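Local coordinates for iron binding protein FbpA (Mannheimia haemolytica, PDB 1Q35) that binds ferric ion in the periplasm and probably delivers it for bacterial iron uptake, at residues Y198-G201 against K202-D206; G260-A263 against E264-E268; A279-K282 against G283-T286. All coordinates share one frame; numbering follows the deposited sequence.

Contact 1. Residues Y198-G201 against K202-D206; sequences YYYG and KMLDD. With FMT (formic acid), chain C.
Y200 and L204 meet one turn apart on helix 198-205, whose first turn carries Y198 and Y199, two of the tyrosines that bind Fe(3+) in this periplasmic solute-binding fold. L204 CD1 lies 3.8 Å from Y200 CE1, reaching the ring at a slant. M203 turns mainly to the backbone: a bend at its last torsion (chi3 -69°) brings CE back to 3.4 Å from Y199 O, the same carbonyl that accepts the M203 N-H at 2.9 Å. Comparable i to i+4 bonds join K202 to Y198, L204 to Y200 and D205 to G201.

Outside this backbone frame, Y198 has CG between its backbone N and carbonyl carbon (chi1 55°), a rotation that sets its ring beside Y199, with Y198 CE2 3.4 Å above the plane of the Y199 ring and over its centre. No iron is bound here. Helix 178-187 packs against Y199 and M203, Y142 of helix 141-168 touches both iron-binding tyrosines, and N196 hydrogen-bonds to Y198 OH. A formic acid, also bound by R10 and R101, takes a weak hydrogen bond through its O2 from Y198 OH at 2.7 Å.

Contact 2. Residues G260-A263 against E264-E268; sequences GLYA and ELNHE
The C-terminal end of helix 256-266 in this solute-binding fold unwinds where Y262 meets N266 and E268, and the chain turns from there into strand 269-270. H267 is the first residue to leave helical geometry, with a positive phi of 62°. Regular i to i+4 bonding runs as far as L265: E264 N and L265 N each lie 2.9 Å from their acceptors, G260 O and L261 O. From N266 on the pattern weakens. N266 N and H267 N make only weak bonds to Y262 O and A263 O, while E268 N comes back six residues to Y262 O at 3.3 Å in a nearly straight bond, so this carbonyl receives two N-H groups. A water donates to A263 O and to E268 O, bridging the last turn to the departing chain.

On one flank, L261 and L265 run side by side in the same direction, with CD2 of L261 3.9 Å from CD1 of L265, and both lie against helix 16-26. On the next flank the N266 amide runs alongside Y262. Its ND2 comes to the ring edge, near the ring plane and 3.7 Å from Y262 CD2, with the amide turned 72° from the ring. E268 crosses the same ring with its carboxylate almost perpendicular to it.

The carboxylate is gripped from several directions. R101 and T99 bind OE1 and R10 forms a salt bridge to OE2, an arrangement likely to keep E268 ionised beside the iron-binding Y198. N266, which also donates to L14 O, helps fix the carboxylate's rotation: its ND2 meets E268 OE2 at 3.0 Å, nearly along the C-O axis and close to the amide plane.

Contact 3. Residues A279-K282 against G283-T286; sequences AIVK and GWGT
W284 places CG anti to its own carbonyl carbon, beside the backbone N (chi1 -56°), and a small chi2 of -22° then lays the indole back over I280 and V281 at the C-terminal end of the short helix 279-283. One face of the indole receives the backbone of that turn. I280 O stands 3.3 Å above the ring plane, displaced toward the rim, and V281 CA makes a CH-pi contact 3.9 Å from the centroid of the six-membered ring, only 15° off its normal. The branched side chains add apolar contacts. CG2 of I280 touches W284 CZ2 at 3.6 Å, and CG2 of V281 meets W284 CZ3 at 3.7 Å.

The backbone tightens as the helix ends. G283 N still bonds to A279 O, but W284 N and G285 N bond three residues back, to V281 O and K282 O, and W284 N keeps a weak bond to I280 O. G285 then leaves helical geometry with positive phi, and a water donates to both V281 O and G285 O.

W284 also packs on F220 and on Y269 of strand 269-270, which V281 touches as well, while I280 faces helix 198-205 through L204 and D205.

Overall arrangement
The contacts follow one another along the chain yet gather on the same side of its centre. The centres of contacts 1 and 2 are about 11 Å apart, those of contacts 2 and 3 about 12 Å, and those of contacts 1 and 3 about 13 Å. H267 and I280 are among the junctions: H267 NE2 probably hydrogen-bonds to D205 OD2, and H267 packs on I280 and V281. Y198 CB also packs on the N266 and H267 carbonyls. Strands 192-196 and 269-270, adjoining contacts 1 and 2, both pair with strand 96-108. A short helix and the C-terminal ends of two others thus assemble beside the iron site, the W284 indole packing against Y200 and G201, its side chain about 6 Å from that of Y198.

Contact 1. Residues Y198-G201 against K202-D206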
loop_
_atom_site.group_PDB
_atom_site.type_symbol
_atom_site.label_atom_id
_atom_site.label_comp_id
_atom_site.label_asym_id
_atom_site.label_seq_id
_atom_site.Cartn_x
_atom_site.Cartn_y
_atom_site.Cartn_z
ATOM N N TYR A 198 -3.128 7.334 3.337
ATOM C CA TYR A 198 -4.324 7.770 2.615
ATOM C C TYR A 198 -5.602 7.480 3.403
ATOM O O TYR A 198 -6.588 8.193 3.262
ATOM C CB TYR A 198 -4.390 7.167 1.193
ATOM C CG TYR A 198 -4.303 5.665 1.154
ATOM C CD1 TYR A 198 -3.064 5.033 1.098
ATOM C CD2 TYR A 198 -5.438 4.870 1.208
ATOM C CE1 TYR A 198 -2.957 3.669 1.093
ATOM C CE2 TYR A 198 -5.342 3.485 1.199
ATOM C CZ TYR A 198 -4.087 2.895 1.148
ATOM O OH TYR A 198 -3.933 1.529 1.167
ATOM N N TYR A 199 -5.580 6.461 4.252
ATOM C CA TYR A 199 -6.749 6.157 5.075
ATOM C C TYR A 199 -7.136 7.306 6.012
ATOM O O TYR A 199 -8.306 7.445 6.348
ATOM C CB TYR A 199 -6.546 4.868 5.885
ATOM C CG TYR A 199 -6.598 3.611 5.045
ATOM C CD1 TYR A 199 -5.531 2.719 5.022
ATOM C CD2 TYR A 199 -7.714 3.310 4.274
ATOM C CE1 TYR A 199 -5.571 1.567 4.249
ATOM C CE2 TYR A 199 -7.759 2.161 3.496
ATOM C CZ TYR A 199 -6.686 1.294 3.497
ATOM O OH TYR A 199 -6.711 0.148 2.735
ATOM N N TYR A 200 -6.174 8.118 6.443
ATOM C CA TYR A 200 -6.486 9.275 7.283
ATOM C C TYR A 200 -7.406 10.242 6.539
ATOM O O TYR A 200 -8.396 10.723 7.096
ATOM C CB TYR A 200 -5.205 9.967 7.731
ATOM C CG TYR A 200 -5.382 10.892 8.909
ATOM C CD1 TYR A 200 -5.304 12.265 8.756
ATOM C CD2 TYR A 200 -5.604 10.393 10.189
ATOM C CE1 TYR A 200 -5.458 13.125 9.839
ATOM C CE2 TYR A 200 -5.754 11.246 11.279
ATOM C CZ TYR A 200 -5.676 12.607 11.097
ATOM O OH TYR A 200 -5.826 13.462 12.170
ATOM N N GLY A 201 -7.097 10.513 5.274
ATOM C CA GLY A 201 -7.944 11.352 4.443
ATOM C C GLY A 201 -9.292 10.724 4.133
ATOM O O GLY A 201 -10.322 11.402 4.157
ATOM N N LYS A 202 -9.302 9.428 3.848
ATOM C CA LYS A 202 -10.561 8.723 3.630
ATOM C C LYS A 202 -11.476 8.832 4.851
ATOM O O LYS A 202 -12.673 9.055 4.708
ATOM C CB LYS A 202 -10.318 7.251 3.298
ATOM C CG LYS A 202 -9.649 6.998 1.947
ATOM C CD LYS A 202 -10.424 7.573 0.763
ATOM C CE LYS A 202 -11.816 6.972 0.618
ATOM N NZ LYS A 202 -12.641 7.674 -0.401
ATOM N N MET A 203 -10.921 8.675 6.049
ATOM C CA MET A 203 -11.719 8.761 7.277
ATOM C C MET A 203 -12.258 10.175 7.476
ATOM O O MET A 203 -13.427 10.355 7.822
ATOM C CB MET A 203 -10.909 8.312 8.495
ATOM C CG MET A 203 -10.682 6.811 8.540
ATOM S SD MET A 203 -9.813 6.235 10.015
ATOM C CE MET A 203 -8.166 6.908 9.748
ATOM N N LEU A 204 -11.427 11.182 7.232
ATOM C CA LEU A 204 -11.858 12.573 7.372
ATOM C C LEU A 204 -13.018 12.917 6.433
ATOM O O LEU A 204 -13.877 13.728 6.787
ATOM C CB LEU A 204 -10.693 13.533 7.129
ATOM C CG LEU A 204 -9.658 13.618 8.253
ATOM C CD1 LEU A 204 -8.411 14.362 7.794
ATOM C CD2 LEU A 204 -10.263 14.281 9.491
ATOM N N ASP A 205 -13.047 12.295 5.253
ATOM C CA ASP A 205 -14.087 12.542 4.248
ATOM C C ASP A 205 -15.395 11.802 4.541
ATOM O O ASP A 205 -16.412 12.071 3.901
ATOM C CB ASP A 205 -13.606 12.102 2.855
ATOM C CG ASP A 205 -12.709 13.115 2.171
ATOM O OD1 ASP A 205 -12.505 14.246 2.671
ATOM O OD2 ASP A 205 -12.167 12.847 1.075
ATOM N N ASP A 206 -15.360 10.850 5.470
ATOM C CA ASP A 206 -16.499 9.989 5.781
ATOM C C ASP A 206 -17.174 10.477 7.059
ATOM O O ASP A 206 -16.529 10.605 8.091
ATOM C CB ASP A 206 -16.012 8.545 5.952
ATOM C CG ASP A 206 -17.133 7.519 5.873
ATOM O OD1 ASP A 206 -18.268 7.823 6.291
ATOM O OD2 ASP A 206 -16.962 6.369 5.421
HETATM C C FMT C . -6.268 -0.050 -0.957
HETATM O O1 FMT C . -7.008 -0.288 -2.028
HETATM O O2 FMT C . -5.460 0.861 -0.983
#

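Contact 2. Residues G260-A263 against E264-E268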
loop_
_atom_site.group_PDB
_atom_site.type_symbol
_atom_site.label_atom_id
_atom_site.label_comp_id
_atom_site.label_asym_id
_atom_site.label_seq_id
_atom_site.Cartn_x
_atom_site.Cartn_y
_atom_site.Cartn_z
ATOM N N GLY A 260 -5.127 12.986 -10.779
ATOM C CA GLY A 260 -5.867 13.940 -9.974
ATOM C C GLY A 260 -6.936 13.280 -9.124
ATOM O O GLY A 260 -7.140 13.675 -7.982
ATOM N N LEU A 261 -7.623 12.284 -9.672
ATOM C CA LEU A 261 -8.602 11.519 -8.909
ATOM C C LEU A 261 -7.940 10.731 -7.772
ATOM O O LEU A 261 -8.456 10.683 -6.662
ATOM C CB LEU A 261 -9.383 10.559 -9.816
ATOM C CG LEU A 261 -10.267 11.179 -10.900
ATOM C CD1 LEU A 261 -10.883 10.078 -11.755
ATOM C CD2 LEU A 261 -11.350 12.067 -10.304
ATOM N N TYR A 262 -6.806 10.100 -8.045
ATOM C CA TYR A 262 -6.066 9.410 -6.998
ATOM C C TYR A 262 -5.703 10.391 -5.869
ATOM O O TYR A 262 -5.780 10.046 -4.689
ATOM C CB TYR A 262 -4.802 8.782 -7.571
ATOM C CG TYR A 262 -4.969 7.451 -8.279
ATOM C CD1 TYR A 262 -4.514 7.276 -9.582
ATOM C CD2 TYR A 262 -5.520 6.356 -7.629
ATOM C CE1 TYR A 262 -4.615 6.052 -10.216
ATOM C CE2 TYR A 262 -5.630 5.120 -8.257
ATOM C CZ TYR A 262 -5.173 4.979 -9.558
ATOM O OH TYR A 262 -5.246 3.764 -10.200
ATOM N N ALA A 263 -5.328 11.612 -6.228
ATOM C CA ALA A 263 -4.964 12.620 -5.231
ATOM C C ALA A 263 -6.179 13.078 -4.428
ATOM O O ALA A 263 -6.157 13.063 -3.200
ATOM C CB ALA A 263 -4.307 13.814 -5.900
ATOM N N GLU A 264 -7.243 13.455 -5.127
ATOM C CA GLU A 264 -8.357 14.170 -4.504
ATOM C C GLU A 264 -9.370 13.249 -3.859
ATOM O O GLU A 264 -9.936 13.587 -2.819
ATOM C CB GLU A 264 -9.070 15.052 -5.531
ATOM C CG GLU A 264 -8.213 16.185 -6.073
ATOM C CD GLU A 264 -7.834 17.215 -5.022
ATOM O OE1 GLU A 264 -6.787 17.865 -5.199
ATOM O OE2 GLU A 264 -8.574 17.381 -4.032
ATOM N N LEU A 265 -9.616 12.095 -4.472
ATOM C CA LEU A 265 -10.580 11.128 -3.960
ATOM C C LEU A 265 -9.962 10.126 -2.993
ATOM O O LEU A 265 -10.584 9.754 -2.004
ATOM C CB LEU A 265 -11.250 10.365 -5.103
ATOM C CG LEU A 265 -12.006 11.190 -6.145
ATOM C CD1 LEU A 265 -12.684 10.272 -7.153
ATOM C CD2 LEU A 265 -13.026 12.118 -5.494
ATOM N N ASN A 266 -8.755 9.661 -3.292
ATOM C CA ASN A 266 -8.126 8.631 -2.474
ATOM C C ASN A 266 -7.139 9.167 -1.440
ATOM O O ASN A 266 -6.758 8.424 -0.546
ATOM C CB ASN A 266 -7.388 7.610 -3.343
ATOM C CG ASN A 266 -8.315 6.671 -4.090
ATOM O OD1 ASN A 266 -9.533 6.865 -4.145
ATOM N ND2 ASN A 266 -7.726 5.635 -4.686
ATOM N N HIS A 267 -6.699 10.417 -1.578
ATOM C CA HIS A 267 -5.692 10.997 -0.675
ATOM C C HIS A 267 -4.360 10.256 -0.720
ATOM O O HIS A 267 -3.647 10.171 0.280
ATOM C CB HIS A 267 -6.249 11.119 0.743
ATOM C CG HIS A 267 -7.439 12.010 0.798
ATOM N ND1 HIS A 267 -7.338 13.377 0.657
ATOM C CD2 HIS A 267 -8.758 11.731 0.889
ATOM C CE1 HIS A 267 -8.547 13.904 0.700
ATOM N NE2 HIS A 267 -9.426 12.930 0.842
ATOM N N GLU A 268 -4.030 9.751 -1.911
ATOM C CA GLU A 268 -2.748 9.120 -2.179
ATOM C C GLU A 268 -1.819 10.119 -2.849
ATOM O O GLU A 268 -2.234 11.202 -3.258
ATOM C CB GLU A 268 -2.936 7.891 -3.068
ATOM C CG GLU A 268 -3.655 6.755 -2.374
ATOM C CD GLU A 268 -3.809 5.557 -3.273
ATOM O OE1 GLU A 268 -2.877 4.722 -3.327
ATOM O OE2 GLU A 268 -4.861 5.460 -3.933
HETATM O O HOH W 1 -3.604 13.421 -2.273
#

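Contact 3. Residues A279-K282 against G283-T286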
loop_
_atom_site.group_PDB
_atom_site.type_symbol
_atom_site.label_atom_id
_atom_site.label_comp_id
_atom_site.label_asym_id
_atom_site.label_seq_id
_atom_site.Cartn_x
_atom_site.Cartn_y
_atom_site.Cartn_z
ATOM N N ALA A 279 -5.811 18.938 -0.574
ATOM C CA ALA A 279 -5.581 19.917 0.481
ATOM C C ALA A 279 -5.312 19.231 1.822
ATOM O O ALA A 279 -4.452 19.666 2.578
ATOM C CB ALA A 279 -6.761 20.877 0.597
ATOM N N ILE A 280 -6.035 18.153 2.118
ATOM C CA ILE A 280 -5.795 17.408 3.351
ATOM C C ILE A 280 -4.362 16.858 3.366
ATOM O O ILE A 280 -3.627 17.029 4.340
ATOM C CB ILE A 280 -6.837 16.279 3.526
ATOM C CG1 ILE A 280 -8.193 16.873 3.933
ATOM C CG2 ILE A 280 -6.366 15.253 4.555
ATOM C CD1 ILE A 280 -9.341 15.880 3.953
ATOM N N VAL A 281 -3.953 16.215 2.278
ATOM C CA VAL A 281 -2.646 15.566 2.233
ATOM C C VAL A 281 -1.524 16.613 2.268
ATOM O O VAL A 281 -0.523 16.440 2.958
ATOM C CB VAL A 281 -2.537 14.648 0.997
ATOM C CG1 VAL A 281 -1.107 14.183 0.780
ATOM C CG2 VAL A 281 -3.466 13.459 1.151
ATOM N N LYS A 282 -1.711 17.723 1.569
ATOM C CA LYS A 282 -0.729 18.806 1.599
ATOM C C LYS A 282 -0.558 19.375 3.008
ATOM O O LYS A 282 0.544 19.761 3.399
ATOM C CB LYS A 282 -1.133 19.922 0.638
ATOM C CG LYS A 282 -0.921 19.577 -0.825
ATOM C CD LYS A 282 -1.107 20.785 -1.726
ATOM C CE LYS A 282 -2.545 21.251 -1.767
ATOM N NZ LYS A 282 -2.778 22.203 -2.884
ATOM N N GLY A 283 -1.651 19.428 3.765
ATOM C CA GLY A 283 -1.637 19.938 5.126
ATOM C C GLY A 283 -0.804 19.119 6.092
ATOM O O GLY A 283 -0.375 19.626 7.127
ATOM N N TRP A 284 -0.568 17.851 5.766
ATOM C CA TRP A 284 0.288 16.992 6.588
ATOM C C TRP A 284 1.764 17.354 6.484
ATOM O O TRP A 284 2.563 16.921 7.317
ATOM C CB TRP A 284 0.137 15.521 6.197
ATOM C CG TRP A 284 -1.251 14.993 6.256
ATOM C CD1 TRP A 284 -2.297 15.483 6.983
ATOM C CD2 TRP A 284 -1.754 13.856 5.547
ATOM N NE1 TRP A 284 -3.419 14.719 6.770
ATOM C CE2 TRP A 284 -3.111 13.716 5.887
ATOM C CE3 TRP A 284 -1.192 12.938 4.649
ATOM C CZ2 TRP A 284 -3.910 12.699 5.368
ATOM C CZ3 TRP A 284 -1.991 11.927 4.137
ATOM C CH2 TRP A 284 -3.332 11.817 4.498
ATOM N N GLY A 285 2.130 18.113 5.455
ATOM C CA GLY A 285 3.517 18.433 5.176
ATOM C C GLY A 285 4.184 17.293 4.430
ATOM O O GLY A 285 3.592 16.227 4.234
ATOM N N THR A 286 5.420 17.515 4.002
ATOM C CA THR A 286 6.208 16.451 3.389
ATOM C C THR A 286 7.027 15.710 4.454
ATOM O O THR A 286 6.913 15.980 5.652
ATOM C CB THR A 286 7.057 16.981 2.210
ATOM O OG1 THR A 286 7.465 15.879 1.385
ATOM C CG2 THR A 286 8.347 17.631 2.669
HETATM O O HOH W 2 1.739 14.934 2.683
#